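Local coordinates for protein sensor histidine kinase (Clostridium perfringens, PDB 4ONX) that probably senses an extracellular signal through a single Cache-type sensor domain and passes it on to a histidine kinase module, at residues V84-R88 / G89-S93. Sequence-based numbering, arbitrary orientation.
Sequences VADMR and GVKYS
The carbonyl oxygen of V84 is gripped by two successive backbone NH groups of the returning strand, the signature of a classic beta bulge: K91 N lies 2.9 Å and Y92 N 3.0 Å from V84 O, both in the carbonyl plane. The bulge sits in the hairpin of strands 81-86 and 90-95, where V84 and Y92 form an antiparallel hydrogen-bonded pair and A85 faces V90 after the register slips by one. Within this chain, strand 90-95 is an outermost strand of the four-stranded antiparallel sheet of a single-Cache-type sensor domain, and strand 81-86 separates it from strand 142-153. V84 N returns a nearly straight hydrogen bond to Y92 O (N-H...O 173°), though from above the carbonyl plane.

At the turn, D86 N is hydrogen-bonded to G89 O. Chi1 of 63° folds the D86 carboxylate back toward its own main chain, and chi2 near zero turns OD1 to the G89 NH, 2.9 Å between D86 OD1 and G89 N. R88 N donates to the same OD1 from above the carboxylate plane, the bond that defines an Asx turn. G89, with phi 156° and an extended psi, lies where in practice only glycine does.

The bulge turns K91 and Y92 to the same side of the strand, so K91 CG lies 3.9 Å above one face of the Y92 ring, toward its rim; V84 CG1 comes to the ring edge. Helices 50-58 and 63-75 cover the side carrying V84 and Y92: L56 packs on V84, D86 and K91, T69 on V84, I65 and Q66 on Y92. K91 NZ is hydrogen-bonded to Y92 OH and E60 O, and Y92 OH also to D55 OD2 and N62 N. At 5.5 Å D86 OD2 and K91 NZ form no salt bridge, so their attraction is probably weak, and the carboxylate serves the turn through backbone NH groups.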
loop_
_atom_site.group_PDB
_atom_site.type_symbol
_atom_site.label_atom_id
_atom_site.label_comp_id
_atom_site.label_asym_id
_atom_site.label_seq_id
_atom_site.Cartn_x
_atom_site.Cartn_y
_atom_site.Cartn_z
ATOM N N VAL E 84 -12.279 15.589 10.256
ATOM C CA VAL E 84 -13.138 16.010 9.187
ATOM C C VAL E 84 -14.463 15.347 9.462
ATOM O O VAL E 84 -14.563 14.118 9.534
ATOM C CB VAL E 84 -12.611 15.568 7.822
ATOM C CG1 VAL E 84 -13.592 15.978 6.732
ATOM C CG2 VAL E 84 -11.236 16.169 7.580
ATOM N N ALA E 85 -15.487 16.167 9.625
ATOM C CA ALA E 85 -16.801 15.666 9.939
ATOM C C ALA E 85 -17.837 16.181 8.973
ATOM O O ALA E 85 -17.730 17.292 8.458
ATOM C CB ALA E 85 -17.175 16.083 11.349
ATOM N N ASP E 86 -18.835 15.345 8.719
ATOM C CA ASP E 86 -19.958 15.744 7.894
ATOM C C ASP E 86 -21.050 16.107 8.906
ATOM O O ASP E 86 -20.789 16.125 10.111
ATOM C CB ASP E 86 -20.359 14.651 6.909
ATOM C CG ASP E 86 -20.834 13.396 7.581
ATOM O OD1 ASP E 86 -20.983 13.383 8.826
ATOM O OD2 ASP E 86 -21.053 12.420 6.838
HETATM N N MSE E 87 -22.258 16.390 8.446
HETATM C CA MSE E 87 -23.306 16.801 9.376
HETATM C C MSE E 87 -23.729 15.706 10.326
HETATM O O MSE E 87 -24.346 15.994 11.345
HETATM C CB MSE E 87 -24.498 17.391 8.636
HETATM C CG MSE E 87 -24.129 18.573 7.730
HETATM SE SE MSE E 87 -23.226 20.091 8.623
HETATM C CE MSE E 87 -23.544 19.753 10.520
ATOM N N ARG E 88 -23.403 14.448 10.022
ATOM C CA ARG E 88 -23.762 13.328 10.900
ATOM C C ARG E 88 -22.721 13.172 12.013
ATOM O O ARG E 88 -23.043 12.808 13.139
ATOM C CB ARG E 88 -23.882 12.040 10.060
ATOM C CG ARG E 88 -24.324 10.741 10.831
ATOM C CD ARG E 88 -23.151 9.927 11.355
ATOM N NE ARG E 88 -23.609 8.862 12.253
ATOM C CZ ARG E 88 -24.219 7.725 11.898
ATOM N NH1 ARG E 88 -24.500 7.451 10.628
ATOM N NH2 ARG E 88 -24.580 6.853 12.842
ATOM N N GLY E 89 -21.467 13.458 11.697
ATOM C CA GLY E 89 -20.413 13.358 12.689
ATOM C C GLY E 89 -19.049 13.150 12.076
ATOM O O GLY E 89 -18.860 13.299 10.868
ATOM N N VAL E 90 -18.090 12.817 12.928
ATOM C CA VAL E 90 -16.717 12.582 12.497
ATOM C C VAL E 90 -16.708 11.515 11.419
ATOM O O VAL E 90 -17.257 10.439 11.612
ATOM C CB VAL E 90 -15.832 12.143 13.677
ATOM C CG1 VAL E 90 -14.459 11.691 13.197
ATOM C CG2 VAL E 90 -15.706 13.277 14.685
ATOM N N LYS E 91 -16.084 11.828 10.287
ATOM C CA LYS E 91 -16.016 10.912 9.161
ATOM C C LYS E 91 -14.577 10.421 8.985
ATOM O O LYS E 91 -14.336 9.222 8.933
ATOM C CB LYS E 91 -16.519 11.618 7.904
ATOM C CG LYS E 91 -16.760 10.714 6.708
ATOM C CD LYS E 91 -17.365 11.539 5.577
ATOM C CE LYS E 91 -17.891 10.829 4.384
ATOM N NZ LYS E 91 -17.135 9.604 4.133
ATOM N N TYR E 92 -13.629 11.349 8.888
ATOM C CA TYR E 92 -12.217 11.001 8.759
ATOM C C TYR E 92 -11.490 11.632 9.926
ATOM O O TYR E 92 -11.965 12.612 10.506
ATOM C CB TYR E 92 -11.633 11.508 7.454
ATOM C CG TYR E 92 -12.407 11.079 6.232
ATOM C CD1 TYR E 92 -12.433 9.746 5.833
ATOM C CD2 TYR E 92 -13.078 12.008 5.452
ATOM C CE1 TYR E 92 -13.132 9.349 4.710
ATOM C CE2 TYR E 92 -13.778 11.623 4.326
ATOM C CZ TYR E 92 -13.802 10.294 3.955
ATOM O OH TYR E 92 -14.498 9.894 2.827
ATOM N N SER E 93 -10.353 11.057 10.290
ATOM C CA SER E 93 -9.600 11.555 11.420
ATOM C C SER E 93 -8.211 10.975 11.506
ATOM O O SER E 93 -8.009 9.803 11.240
ATOM C CB SER E 93 -10.334 11.213 12.723
ATOM O OG SER E 93 -9.536 11.513 13.846
#